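Local atomic coordinates of conserved hypothetical secreted protein (Helicobacter pylori, PDB entry 4RNY), a protein that helps determine the helical shape of the bacterial cell and is probably a zinc-dependent metalloendopeptidase of the M23 family. Residues T54-L59 and I70-E75; P112-Q117 and G152-K157; I156-V161 and Y169-S174; H266-A271 and I286-S291. One frame throughout, in Å; residues are numbered along the deposited sequence.

Contact 1: residues T54-L59 and I70-E75; sequences TLIQAL and IYKKGE
Gln-57 and Tyr-71 face each other as a non-hydrogen-bonded pair where strands 55-59 and 70-73 run antiparallel, their axes 4.7 Å apart at closest approach. The two belong to a beta hairpin that supplies the third and fourth strands of a five-stranded antiparallel sheet in the N-terminal part of the protein. Ala-58 and Ile-70 form the next, hydrogen-bonded pair: Ala-58 N gives to Ile-70 O (2.9 Å) and Ile-70 N returns a bond to Ala-58 O (2.9 Å). Lys-72 N reaches Ile-56 O at 3.1 Å. Ile-56 and Gln-57 together oppose Leu-48 on the neighbouring strand 44-49, a classic beta bulge.

On one face the methylenes do the touching, Gln-57 CG against Tyr-71 CB at 4.2 Å. With chi1 at 58°, Tyr-71 CG stands between its backbone N and carbonyl carbon, and the ring leads off from Gln-57 to meet Phe-78 and His-69, its hydroxyl bonded to Asp-80. The opposite face is apolar: Ala-58, Ile-70 and Leu-55 lie there, and Phe-14 of helix 11-17 covers the first two. Ile-70 uses both its stem and its branch, CB lying 4.4 Å from Ala-58 CB and CG2 lying 4.4 Å from Leu-55 CD1.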
loop_
_atom_site.group_PDB
_atom_site.type_symbol
_atom_site.label_atom_id
_atom_site.label_comp_id
_atom_site.label_asym_id
_atom_site.label_seq_id
_atom_site.Cartn_x
_atom_site.Cartn_y
_atom_site.Cartn_z
ATOM N N THR A 54 -5.307 21.405 25.500
ATOM C CA THR A 54 -6.462 21.059 24.720
ATOM C C THR A 54 -6.093 20.754 23.284
ATOM O O THR A 54 -5.363 21.472 22.693
ATOM C CB THR A 54 -7.493 22.196 24.745
ATOM O OG1 THR A 54 -7.925 22.417 26.082
ATOM C CG2 THR A 54 -8.652 21.845 23.915
ATOM N N LEU A 55 -6.633 19.681 22.751
ATOM C CA LEU A 55 -6.316 19.298 21.380
ATOM C C LEU A 55 -6.897 20.336 20.368
ATOM O O LEU A 55 -8.103 20.543 20.306
ATOM C CB LEU A 55 -6.787 17.857 21.138
ATOM C CG LEU A 55 -6.360 17.189 19.818
ATOM C CD1 LEU A 55 -7.162 17.751 18.664
ATOM C CD2 LEU A 55 -4.861 17.296 19.551
ATOM N N ILE A 56 -6.025 21.055 19.686
ATOM C CA ILE A 56 -6.437 22.051 18.702
ATOM C C ILE A 56 -6.346 21.516 17.258
ATOM O O ILE A 56 -7.158 21.902 16.421
ATOM C CB ILE A 56 -5.582 23.321 18.756
ATOM C CG1 ILE A 56 -5.586 23.924 20.148
ATOM C CG2 ILE A 56 -6.083 24.357 17.734
ATOM C CD1 ILE A 56 -6.951 24.364 20.614
ATOM N N GLN A 57 -5.346 20.684 16.951
ATOM C CA GLN A 57 -5.303 20.048 15.644
ATOM C C GLN A 57 -4.765 18.638 15.768
ATOM O O GLN A 57 -3.974 18.372 16.635
ATOM C CB GLN A 57 -4.443 20.847 14.675
ATOM C CG GLN A 57 -4.995 22.239 14.407
ATOM C CD GLN A 57 -4.487 22.885 13.156
ATOM O OE1 GLN A 57 -4.128 24.068 13.183
ATOM N NE2 GLN A 57 -4.411 22.125 12.048
ATOM N N ALA A 58 -5.209 17.743 14.884
ATOM C CA ALA A 58 -4.561 16.455 14.686
ATOM C C ALA A 58 -4.624 16.159 13.189
ATOM O O ALA A 58 -5.652 16.451 12.501
ATOM C CB ALA A 58 -5.255 15.354 15.493
ATOM N N LEU A 59 -3.538 15.588 12.713
ATOM C CA LEU A 59 -3.380 15.103 11.331
ATOM C C LEU A 59 -2.978 13.654 11.411
ATOM O O LEU A 59 -1.849 13.343 11.829
ATOM C CB LEU A 59 -2.275 15.896 10.646
ATOM C CG LEU A 59 -2.584 17.352 10.446
ATOM C CD1 LEU A 59 -1.337 18.073 9.964
ATOM C CD2 LEU A 59 -3.711 17.504 9.444
ATOM N N ILE A 70 -8.492 16.856 12.068
ATOM C CA ILE A 70 -9.373 17.261 13.158
ATOM C C ILE A 70 -8.869 18.615 13.625
ATOM O O ILE A 70 -7.632 18.843 13.832
ATOM C CB ILE A 70 -9.362 16.284 14.330
ATOM C CG1 ILE A 70 -9.972 14.967 13.907
ATOM C CG2 ILE A 70 -10.145 16.849 15.524
ATOM C CD1 ILE A 70 -9.694 13.794 14.819
ATOM N N TYR A 71 -9.796 19.542 13.764
ATOM C CA TYR A 71 -9.429 20.855 14.241
ATOM C C TYR A 71 -10.568 21.524 14.977
ATOM O O TYR A 71 -11.747 21.245 14.694
ATOM C CB TYR A 71 -8.951 21.746 13.115
ATOM C CG TYR A 71 -9.949 21.960 11.982
ATOM C CD1 TYR A 71 -10.156 20.986 11.029
ATOM C CD2 TYR A 71 -10.642 23.174 11.849
ATOM C CE1 TYR A 71 -11.051 21.175 9.987
ATOM C CE2 TYR A 71 -11.536 23.381 10.809
ATOM C CZ TYR A 71 -11.728 22.384 9.882
ATOM O OH TYR A 71 -12.598 22.568 8.859
ATOM N N LYS A 72 -10.194 22.385 15.922
ATOM C CA LYS A 72 -11.156 23.189 16.720
ATOM C C LYS A 72 -11.196 24.651 16.255
ATOM O O LYS A 72 -10.156 25.269 16.169
ATOM C CB LYS A 72 -10.734 23.145 18.182
ATOM C CG LYS A 72 -11.734 23.726 19.182
ATOM C CD LYS A 72 -11.254 23.428 20.575
ATOM C CE LYS A 72 -11.430 24.617 21.510
ATOM N NZ LYS A 72 -12.560 24.399 22.435
ATOM N N LYS A 73 -12.394 25.162 15.940
ATOM C CA LYS A 73 -12.682 26.587 15.707
ATOM C C LYS A 73 -13.736 27.019 16.718
ATOM O O LYS A 73 -14.829 26.476 16.735
ATOM C CB LYS A 73 -13.264 26.824 14.305
ATOM C CG LYS A 73 -12.257 27.225 13.244
ATOM C CD LYS A 73 -12.148 28.735 13.080
ATOM C CE LYS A 73 -10.741 29.202 12.679
ATOM N NZ LYS A 73 -9.986 28.239 11.826
ATOM N N GLY A 74 -13.389 27.959 17.594
ATOM C CA GLY A 74 -14.293 28.396 18.666
ATOM C C GLY A 74 -14.563 27.224 19.555
ATOM O O GLY A 74 -13.636 26.551 19.975
ATOM N N GLU A 75 -15.824 26.919 19.813
ATOM C CA GLU A 75 -16.118 25.781 20.655
ATOM C C GLU A 75 -16.272 24.470 19.878
ATOM O O GLU A 75 -16.485 23.426 20.471
ATOM C CB GLU A 75 -17.408 26.040 21.436
ATOM C CG GLU A 75 -17.511 27.430 22.070
ATOM C CD GLU A 75 -18.748 27.559 22.950
ATOM O OE1 GLU A 75 -19.406 28.614 22.924
ATOM O OE2 GLU A 75 -19.075 26.583 23.655
#

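Contact 2: residues P112-Q117 and G152-K157; sequences PLLANQ and GQPTIK. With SO4 (sulfate ion), chain F.
Gln-117 NE2 is gripped by two acceptors of the facing strand, giving one N-H to Pro-154 O and the other to Gln-153 OE1, each at 3.0 Å. Both oxygens lie close to the plane of the Gln-117 amide. The bond to Gln-153 OE1 arrives on a lone pair in the carbonyl plane, and the two glutamine amides are nearly coplanar, 20° apart; the approach to Pro-154 O is tilted 30° from its carbonyl plane. Gln-117 reaches down from helix 112-117 with its chain extended beyond CG, whereas Gln-153 is bent at chi2 (-81°), which swings its amide back toward the helix. A water accepts from Ile-156 N at 3.0 Å and also lies by Gln-117 OE1, where its approach is too short to be relied on.

Apolar packing fills in beside this polar row. Pro-154 presents the rim of its ring to the helix, with CD 3.8 Å from Leu-113 CB and CG 3.9 Å from Leu-114 CB. Leu-114 also sends CD1 obliquely to Ile-156 CG1 (4.0 Å), while the Leu-113 and Gln-153 side chains cross at about a right angle, Leu-113 CD1 near Gln-153 NE2. At the corner of the chain, Gly-152 N bonds a sulfate, probably from the crystallisation liquor, that Thr-44 OG1 also holds.

The contact thus lays a helix against the antiparallel sheet that contains strands 136-146 and 153-163. With both N-H groups of NE2 engaged by acceptors near the amide plane, the rotation of the Gln-117 amide is largely set, and it satisfies the carbonyl of Pro-154 from the helix side.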
loop_
_atom_site.group_PDB
_atom_site.type_symbol
_atom_site.label_atom_id
_atom_site.label_comp_id
_atom_site.label_asym_id
_atom_site.label_seq_id
_atom_site.Cartn_x
_atom_site.Cartn_y
_atom_site.Cartn_z
ATOM N N PRO A 112 14.650 -0.090 5.411
ATOM C CA PRO A 112 14.303 -1.492 5.434
ATOM C C PRO A 112 13.064 -1.826 4.607
ATOM O O PRO A 112 12.933 -2.971 4.134
ATOM C CB PRO A 112 14.041 -1.767 6.920
ATOM C CG PRO A 112 13.685 -0.437 7.507
ATOM C CD PRO A 112 14.504 0.552 6.734
ATOM N N LEU A 113 12.150 -0.855 4.462
ATOM C CA LEU A 113 10.957 -1.063 3.641
ATOM C C LEU A 113 11.442 -1.269 2.198
ATOM O O LEU A 113 10.954 -2.111 1.520
ATOM C CB LEU A 113 9.976 0.123 3.695
ATOM C CG LEU A 113 9.475 0.606 5.081
ATOM C CD1 LEU A 113 8.489 1.775 4.936
ATOM C CD2 LEU A 113 8.860 -0.492 5.920
ATOM N N LEU A 114 12.403 -0.487 1.752
ATOM C CA LEU A 114 12.945 -0.681 0.386
ATOM C C LEU A 114 13.532 -2.098 0.217
ATOM O O LEU A 114 13.254 -2.790 -0.778
ATOM C CB LEU A 114 13.974 0.385 0.046
ATOM C CG LEU A 114 14.522 0.281 -1.395
ATOM C CD1 LEU A 114 13.536 0.789 -2.441
ATOM C CD2 LEU A 114 15.820 1.051 -1.493
ATOM N N ALA A 115 14.341 -2.521 1.199
ATOM C CA ALA A 115 14.935 -3.861 1.177
ATOM C C ALA A 115 13.887 -4.961 1.063
ATOM O O ALA A 115 14.033 -5.902 0.245
ATOM C CB ALA A 115 15.786 -4.063 2.435
ATOM N N ASN A 116 12.842 -4.864 1.889
ATOM C CA ASN A 116 11.787 -5.852 1.904
ATOM C C ASN A 116 10.958 -5.841 0.632
ATOM O O ASN A 116 10.549 -6.884 0.145
ATOM C CB ASN A 116 10.925 -5.701 3.152
ATOM C CG ASN A 116 11.726 -6.034 4.425
ATOM O OD1 ASN A 116 12.643 -6.884 4.400
ATOM N ND2 ASN A 116 11.432 -5.344 5.515
ATOM N N GLN A 117 10.729 -4.663 0.071
ATOM C CA GLN A 117 9.984 -4.594 -1.166
ATOM C C GLN A 117 10.766 -5.303 -2.265
ATOM O O GLN A 117 10.184 -6.031 -3.090
ATOM C CB GLN A 117 9.749 -3.161 -1.584
ATOM C CG GLN A 117 8.706 -2.406 -0.759
ATOM C CD GLN A 117 8.391 -1.036 -1.357
ATOM O OE1 GLN A 117 8.845 -0.702 -2.435
ATOM N NE2 GLN A 117 7.611 -0.254 -0.656
ATOM N N GLY A 152 5.848 6.889 5.010
ATOM C CA GLY A 152 5.215 6.035 4.022
ATOM C C GLY A 152 6.206 5.028 3.447
ATOM O O GLY A 152 7.233 4.725 4.067
ATOM N N GLN A 153 5.870 4.502 2.274
ATOM C CA GLN A 153 6.663 3.474 1.585
ATOM C C GLN A 153 7.427 4.065 0.398
ATOM O O GLN A 153 6.888 4.917 -0.325
ATOM C CB GLN A 153 5.735 2.408 0.994
ATOM C CG GLN A 153 4.874 1.696 2.010
ATOM C CD GLN A 153 5.630 0.596 2.722
ATOM O OE1 GLN A 153 6.477 -0.143 2.139
ATOM N NE2 GLN A 153 5.303 0.437 3.979
ATOM N N PRO A 154 8.637 3.559 0.136
ATOM C CA PRO A 154 9.233 3.877 -1.158
ATOM C C PRO A 154 8.425 3.280 -2.303
ATOM O O PRO A 154 7.628 2.360 -2.082
ATOM C CB PRO A 154 10.617 3.236 -1.081
ATOM C CG PRO A 154 10.511 2.155 -0.067
ATOM C CD PRO A 154 9.342 2.466 0.832
ATOM N N THR A 155 8.629 3.796 -3.507
ATOM C CA THR A 155 8.153 3.139 -4.700
ATOM C C THR A 155 9.287 2.851 -5.652
ATOM O O THR A 155 10.004 3.758 -6.061
ATOM C CB THR A 155 7.114 4.015 -5.442
ATOM O OG1 THR A 155 5.935 4.071 -4.642
ATOM C CG2 THR A 155 6.741 3.415 -6.745
ATOM N N ILE A 156 9.435 1.596 -6.030
ATOM C CA ILE A 156 10.466 1.189 -6.967
ATOM C C ILE A 156 10.010 1.503 -8.385
ATOM O O ILE A 156 8.934 1.072 -8.796
ATOM C CB ILE A 156 10.732 -0.311 -6.843
ATOM C CG1 ILE A 156 11.351 -0.604 -5.464
ATOM C CG2 ILE A 156 11.640 -0.806 -7.986
ATOM C CD1 ILE A 156 11.611 -2.062 -5.233
ATOM N N LYS A 157 10.808 2.253 -9.116
ATOM C CA LYS A 157 10.630 2.495 -10.569
ATOM C C LYS A 157 11.361 1.506 -11.471
ATOM O O LYS A 157 10.823 1.045 -12.470
ATOM C CB LYS A 157 11.110 3.917 -10.940
ATOM C CG LYS A 157 10.540 5.025 -10.060
ATOM C CD LYS A 157 9.018 5.070 -10.132
ATOM C CE LYS A 157 8.529 5.442 -11.521
ATOM N NZ LYS A 157 9.002 6.796 -11.949
HETATM S S SO4 F . 5.404 6.589 8.956
HETATM O O1 SO4 F . 6.332 7.493 9.466
HETATM O O2 SO4 F . 4.060 7.026 8.958
HETATM O O3 SO4 F . 5.709 6.333 7.652
HETATM O O4 SO4 F . 5.479 5.408 9.689
HETATM O O HOH W 1 7.868 -0.575 -4.743
#

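Contact 3: residues I156-V161 and Y169-S174; sequences IKMAMV and YLFSHS. With SO4 (sulfate ion), chain E.
Met-160 swings CG anti to its backbone N (chi1 -173°), while Tyr-169 turns its own CG anti to the carbonyl carbon (chi1 -71°); together these put the methionine methylene over the phenol. Met-160 CG sits 3.7 Å from the centroid of the Tyr-169 ring, a CH-pi contact offset toward the rim, and SD lies farther out above the same ring as a Met-aromatic contact. The neighbouring pair on this face is different: Met-158 and Phe-171 run side by side, pointing the same way, and Met-158 SD approaches the ring obliquely, 3.9 Å from Phe-171 CE1.

Between these two non-hydrogen-bonded pairs, Ala-159 and Leu-170 exchange backbone bonds, Ala-159 N to Leu-170 O and Leu-170 N to Ala-159 O, each 2.9 Å. Ser-172 N adds a nearly straight bond to Lys-157 O (3.0 Å, 177°). On the reverse face Leu-170 CD2 meets Ile-156 CG2 at 4.0 Å, the two side chains crossing at about a right angle. A sulfate, probably from the crystallisation liquor, accepts from Tyr-169 N and sets O1 at the edge of the ring.

The strands form a beta hairpin. Lys-157 and Met-158 both oppose Val-140 of strand 136-146, a classic bulge on the hairpin's outer side. Helix 326-348 covers the methionine-aromatic face, with Lys-340 in cation-pi contact with Tyr-169, and helix 112-121 covers the other through Leu-118 on Ala-159 and Ala-121 on Leu-170.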
loop_
_atom_site.group_PDB
_atom_site.type_symbol
_atom_site.label_atom_id
_atom_site.label_comp_id
_atom_site.label_asym_id
_atom_site.label_seq_id
_atom_site.Cartn_x
_atom_site.Cartn_y
_atom_site.Cartn_z
ATOM N N ILE A 156 9.435 1.596 -6.030
ATOM C CA ILE A 156 10.466 1.189 -6.967
ATOM C C ILE A 156 10.010 1.503 -8.385
ATOM O O ILE A 156 8.934 1.072 -8.796
ATOM C CB ILE A 156 10.732 -0.311 -6.843
ATOM C CG1 ILE A 156 11.351 -0.604 -5.464
ATOM C CG2 ILE A 156 11.640 -0.806 -7.986
ATOM C CD1 ILE A 156 11.611 -2.062 -5.233
ATOM N N LYS A 157 10.808 2.253 -9.116
ATOM C CA LYS A 157 10.630 2.495 -10.569
ATOM C C LYS A 157 11.361 1.506 -11.471
ATOM O O LYS A 157 10.823 1.045 -12.470
ATOM C CB LYS A 157 11.110 3.917 -10.940
ATOM C CG LYS A 157 10.540 5.025 -10.060
ATOM C CD LYS A 157 9.018 5.070 -10.132
ATOM C CE LYS A 157 8.529 5.442 -11.521
ATOM N NZ LYS A 157 9.002 6.796 -11.949
ATOM N N MET A 158 12.582 1.177 -11.106
ATOM C CA MET A 158 13.305 0.091 -11.770
ATOM C C MET A 158 14.295 -0.568 -10.829
ATOM O O MET A 158 14.809 0.065 -9.921
ATOM C CB MET A 158 14.102 0.628 -12.963
ATOM C CG MET A 158 15.211 -0.304 -13.443
ATOM S SD MET A 158 16.210 0.560 -14.649
ATOM C CE MET A 158 17.318 1.454 -13.575
ATOM N N ALA A 159 14.556 -1.851 -11.057
ATOM C CA ALA A 159 15.628 -2.516 -10.380
ATOM C C ALA A 159 16.304 -3.477 -11.328
ATOM O O ALA A 159 15.705 -3.899 -12.315
ATOM C CB ALA A 159 15.130 -3.245 -9.117
ATOM N N MET A 160 17.534 -3.832 -10.962
ATOM C CA MET A 160 18.367 -4.823 -11.645
ATOM C C MET A 160 19.095 -5.573 -10.530
ATOM O O MET A 160 19.709 -4.968 -9.652
ATOM C CB MET A 160 19.371 -4.133 -12.571
ATOM C CG MET A 160 20.203 -5.052 -13.467
ATOM S SD MET A 160 21.491 -5.957 -12.575
ATOM C CE MET A 160 22.592 -4.633 -12.158
ATOM N N VAL A 161 18.952 -6.887 -10.522
ATOM C CA VAL A 161 19.718 -7.731 -9.624
ATOM C C VAL A 161 20.541 -8.637 -10.527
ATOM O O VAL A 161 19.999 -9.191 -11.475
ATOM C CB VAL A 161 18.813 -8.605 -8.779
ATOM C CG1 VAL A 161 19.625 -9.575 -7.953
ATOM C CG2 VAL A 161 17.965 -7.748 -7.850
ATOM N N TYR A 169 15.750 -7.819 -14.407
ATOM C CA TYR A 169 15.209 -6.479 -14.322
ATOM C C TYR A 169 13.740 -6.434 -13.895
ATOM O O TYR A 169 12.946 -7.341 -14.173
ATOM C CB TYR A 169 15.312 -5.748 -15.651
ATOM C CG TYR A 169 16.699 -5.350 -16.053
ATOM C CD1 TYR A 169 17.528 -6.255 -16.717
ATOM C CD2 TYR A 169 17.175 -4.075 -15.807
ATOM C CE1 TYR A 169 18.799 -5.907 -17.109
ATOM C CE2 TYR A 169 18.456 -3.719 -16.178
ATOM C CZ TYR A 169 19.257 -4.645 -16.834
ATOM O OH TYR A 169 20.526 -4.321 -17.209
ATOM N N LEU A 170 13.372 -5.314 -13.286
ATOM C CA LEU A 170 12.001 -5.075 -12.863
ATOM C C LEU A 170 11.700 -3.629 -13.247
ATOM O O LEU A 170 12.490 -2.731 -12.937
ATOM C CB LEU A 170 11.978 -5.269 -11.358
ATOM C CG LEU A 170 10.784 -4.827 -10.565
ATOM C CD1 LEU A 170 9.728 -5.915 -10.685
ATOM C CD2 LEU A 170 11.153 -4.587 -9.115
ATOM N N PHE A 171 10.587 -3.401 -13.921
ATOM C CA PHE A 171 10.194 -2.074 -14.337
ATOM C C PHE A 171 8.743 -1.810 -13.905
ATOM O O PHE A 171 7.881 -2.621 -14.145
ATOM C CB PHE A 171 10.271 -1.977 -15.860
ATOM C CG PHE A 171 11.657 -2.217 -16.438
ATOM C CD1 PHE A 171 12.524 -1.175 -16.580
ATOM C CD2 PHE A 171 12.021 -3.464 -16.900
ATOM C CE1 PHE A 171 13.792 -1.380 -17.094
ATOM C CE2 PHE A 171 13.262 -3.678 -17.462
ATOM C CZ PHE A 171 14.149 -2.643 -17.559
ATOM N N SER A 172 8.504 -0.669 -13.288
ATOM C CA SER A 172 7.167 -0.215 -12.932
ATOM C C SER A 172 6.442 0.219 -14.200
ATOM O O SER A 172 7.057 0.426 -15.268
ATOM C CB SER A 172 7.228 0.963 -11.939
ATOM O OG SER A 172 7.790 2.123 -12.521
ATOM N N HIS A 173 5.130 0.351 -14.070
ATOM C CA HIS A 173 4.278 0.836 -15.143
ATOM C C HIS A 173 3.193 1.687 -14.493
ATOM O O HIS A 173 2.918 1.514 -13.303
ATOM C CB HIS A 173 3.675 -0.328 -15.913
ATOM C CG HIS A 173 2.947 0.085 -17.148
ATOM N ND1 HIS A 173 3.554 0.158 -18.384
ATOM C CD2 HIS A 173 1.662 0.456 -17.344
ATOM C CE1 HIS A 173 2.668 0.527 -19.290
ATOM N NE2 HIS A 173 1.509 0.699 -18.687
ATOM N N SER A 174 2.660 2.661 -15.237
ATOM C CA SER A 174 1.577 3.535 -14.713
ATOM C C SER A 174 0.332 2.742 -14.317
ATOM O O SER A 174 -0.446 3.197 -13.501
ATOM C CB SER A 174 1.208 4.618 -15.747
ATOM O OG SER A 174 0.462 4.071 -16.816
HETATM S S SO4 E . 14.775 -9.903 -17.223
HETATM O O1 SO4 E . 15.374 -8.569 -17.334
HETATM O O2 SO4 E . 14.816 -10.438 -15.836
HETATM O O3 SO4 E . 13.370 -9.823 -17.667
HETATM O O4 SO4 E . 15.493 -10.896 -18.066
#

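Contact 4: residues H266-A271 and I286-S291; sequences HMSAFA and IGRVGS
Met-267 and Val-289 open an antiparallel pairing at the edge of a small three-stranded sheet in the M23 peptidase region; a beta bulge then shifts the register by one, so that Ala-269 pairs with Arg-288 and Phe-270 with Gly-287.

In the backbone, Ser-268 N donates to Arg-288 O at 2.8 Å, Arg-288 N to Ala-269 O at 2.9 Å, and Ala-271 N to Ile-286 O at 3.0 Å, the last from above the carbonyl plane. Gly-290 N makes a weak bond to His-266 O. With chi1 at 51°, the Ser-268 hydroxyl OG is brought over to Val-289 O (2.9 Å), approaching above the carbonyl plane.

Close backbone approach is possible because glycines sit at two points. Gly-290 CA lies 4.0 Å from Ser-268 CA, and Gly-287 CA is likewise 4.0 Å from Phe-270 CA.

Among polar side chains, His-266 turns its ring away from strand 286-289, and NE2 is hydrogen-bonded to Glu-34, a zinc ligand; the His-266 side chain comes within about 5 Å of the zinc ion at its nearest atom, in the second shell. Arg-288 lays its CB near Ser-268 OG, and its NH1 makes a weak hydrogen bond to Gly-229 O.

The apolar side-chain contact is between Met-267 and Ile-286, both touching Ile-232; Met-267 also meets Val-253. The extended Met-267 crosses Ile-286 at about a right angle, its CE 3.9 Å from Ile-286 CD1.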
loop_
_atom_site.group_PDB
_atom_site.type_symbol
_atom_site.label_atom_id
_atom_site.label_comp_id
_atom_site.label_asym_id
_atom_site.label_seq_id
_atom_site.Cartn_x
_atom_site.Cartn_y
_atom_site.Cartn_z
ATOM N N HIS A 266 -18.213 -5.316 6.054
ATOM C CA HIS A 266 -19.675 -5.235 6.125
ATOM C C HIS A 266 -20.345 -6.608 6.061
ATOM O O HIS A 266 -21.446 -6.726 5.571
ATOM C CB HIS A 266 -20.259 -4.301 5.051
ATOM C CG HIS A 266 -19.573 -2.974 4.968
ATOM N ND1 HIS A 266 -19.569 -2.075 6.011
ATOM C CD2 HIS A 266 -18.869 -2.392 3.968
ATOM C CE1 HIS A 266 -18.890 -0.998 5.661
ATOM N NE2 HIS A 266 -18.453 -1.165 4.428
ATOM N N MET A 267 -19.712 -7.610 6.622
ATOM C CA MET A 267 -20.249 -8.981 6.617
ATOM C C MET A 267 -21.352 -9.165 7.688
ATOM O O MET A 267 -21.362 -8.432 8.654
ATOM C CB MET A 267 -19.122 -9.937 6.917
ATOM C CG MET A 267 -17.999 -9.890 5.895
ATOM S SD MET A 267 -16.871 -11.202 6.290
ATOM C CE MET A 267 -15.873 -11.222 4.831
ATOM N N SER A 268 -22.278 -10.116 7.479
ATOM C CA SER A 268 -23.292 -10.501 8.489
ATOM C C SER A 268 -22.748 -11.605 9.371
ATOM O O SER A 268 -22.989 -11.615 10.568
ATOM C CB SER A 268 -24.576 -10.961 7.829
ATOM O OG SER A 268 -24.313 -11.934 6.849
ATOM N N ALA A 269 -21.935 -12.498 8.819
ATOM C CA ALA A 269 -21.444 -13.610 9.605
ATOM C C ALA A 269 -20.149 -14.096 9.052
ATOM O O ALA A 269 -19.890 -13.941 7.862
ATOM C CB ALA A 269 -22.461 -14.748 9.610
ATOM N N PHE A 270 -19.354 -14.662 9.950
ATOM C CA PHE A 270 -18.140 -15.355 9.619
ATOM C C PHE A 270 -18.448 -16.854 9.432
ATOM O O PHE A 270 -19.414 -17.372 9.997
ATOM C CB PHE A 270 -17.140 -15.126 10.730
ATOM C CG PHE A 270 -16.983 -13.672 11.073
ATOM C CD1 PHE A 270 -16.590 -12.762 10.090
ATOM C CD2 PHE A 270 -17.228 -13.208 12.345
ATOM C CE1 PHE A 270 -16.455 -11.411 10.376
ATOM C CE2 PHE A 270 -17.095 -11.861 12.640
ATOM C CZ PHE A 270 -16.706 -10.960 11.653
ATOM N N ALA A 271 -17.643 -17.527 8.620
ATOM C CA ALA A 271 -17.785 -18.976 8.416
ATOM C C ALA A 271 -17.418 -19.782 9.671
ATOM O O ALA A 271 -16.381 -19.536 10.319
ATOM C CB ALA A 271 -16.910 -19.408 7.256
ATOM N N ILE A 286 -15.628 -17.543 3.549
ATOM C CA ILE A 286 -15.184 -16.930 4.799
ATOM C C ILE A 286 -16.334 -16.247 5.557
ATOM O O ILE A 286 -16.173 -15.768 6.680
ATOM C CB ILE A 286 -13.984 -15.948 4.605
ATOM C CG1 ILE A 286 -14.286 -14.875 3.531
ATOM C CG2 ILE A 286 -12.721 -16.691 4.229
ATOM C CD1 ILE A 286 -13.214 -13.766 3.483
ATOM N N GLY A 287 -17.513 -16.218 4.979
ATOM C CA GLY A 287 -18.602 -15.534 5.656
ATOM C C GLY A 287 -19.656 -15.181 4.666
ATOM O O GLY A 287 -19.676 -15.726 3.570
ATOM N N ARG A 288 -20.516 -14.246 5.055
ATOM C CA ARG A 288 -21.725 -13.958 4.338
ATOM C C ARG A 288 -21.928 -12.452 4.318
ATOM O O ARG A 288 -21.617 -11.761 5.300
ATOM C CB ARG A 288 -22.893 -14.655 5.079
ATOM C CG ARG A 288 -24.237 -14.704 4.350
ATOM C CD ARG A 288 -25.366 -15.318 5.215
ATOM N NE ARG A 288 -25.325 -16.794 5.295
ATOM C CZ ARG A 288 -25.752 -17.657 4.351
ATOM N NH1 ARG A 288 -26.270 -17.240 3.202
ATOM N NH2 ARG A 288 -25.648 -18.970 4.556
ATOM N N VAL A 289 -22.466 -11.952 3.216
ATOM C CA VAL A 289 -22.640 -10.524 3.008
ATOM C C VAL A 289 -23.656 -9.964 3.976
ATOM O O VAL A 289 -24.659 -10.604 4.263
ATOM C CB VAL A 289 -23.092 -10.230 1.574
ATOM C CG1 VAL A 289 -23.406 -8.755 1.390
ATOM C CG2 VAL A 289 -21.992 -10.619 0.612
ATOM N N GLY A 290 -23.381 -8.764 4.480
ATOM C CA GLY A 290 -24.258 -8.105 5.442
ATOM C C GLY A 290 -24.638 -6.712 5.011
ATOM O O GLY A 290 -24.354 -6.296 3.884
ATOM N N SER A 291 -25.323 -6.014 5.913
ATOM C CA SER A 291 -25.538 -4.566 5.829
ATOM C C SER A 291 -24.945 -3.924 7.085
ATOM O O SER A 291 -25.404 -2.877 7.538
ATOM C CB SER A 291 -27.028 -4.227 5.692
ATOM O OG SER A 291 -27.410 -4.202 4.326
#

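From the N terminus, contact 1 closes a short hairpin within the N-terminal sheet and is complete before contact 2 opens. Contact 2 spans a longer loop. Contact 3 begins where it ends, sharing Ile-156 and Lys-157, and closes the next hairpin; both involve strand 153-163, contact 2 by laying helix 112-121 on it and contact 3 by pairing it with strand 166-172. Contact 4 comes last, closing a loop in the M23 region beside the zinc site. None nests inside another. Contacts 1 and 3 lie on opposite sides of the chain's centre, their centres 42 Å apart. Contact 1, contacts 2 and 3, and contact 4 fall in three family regions, and each joins segments of its own region.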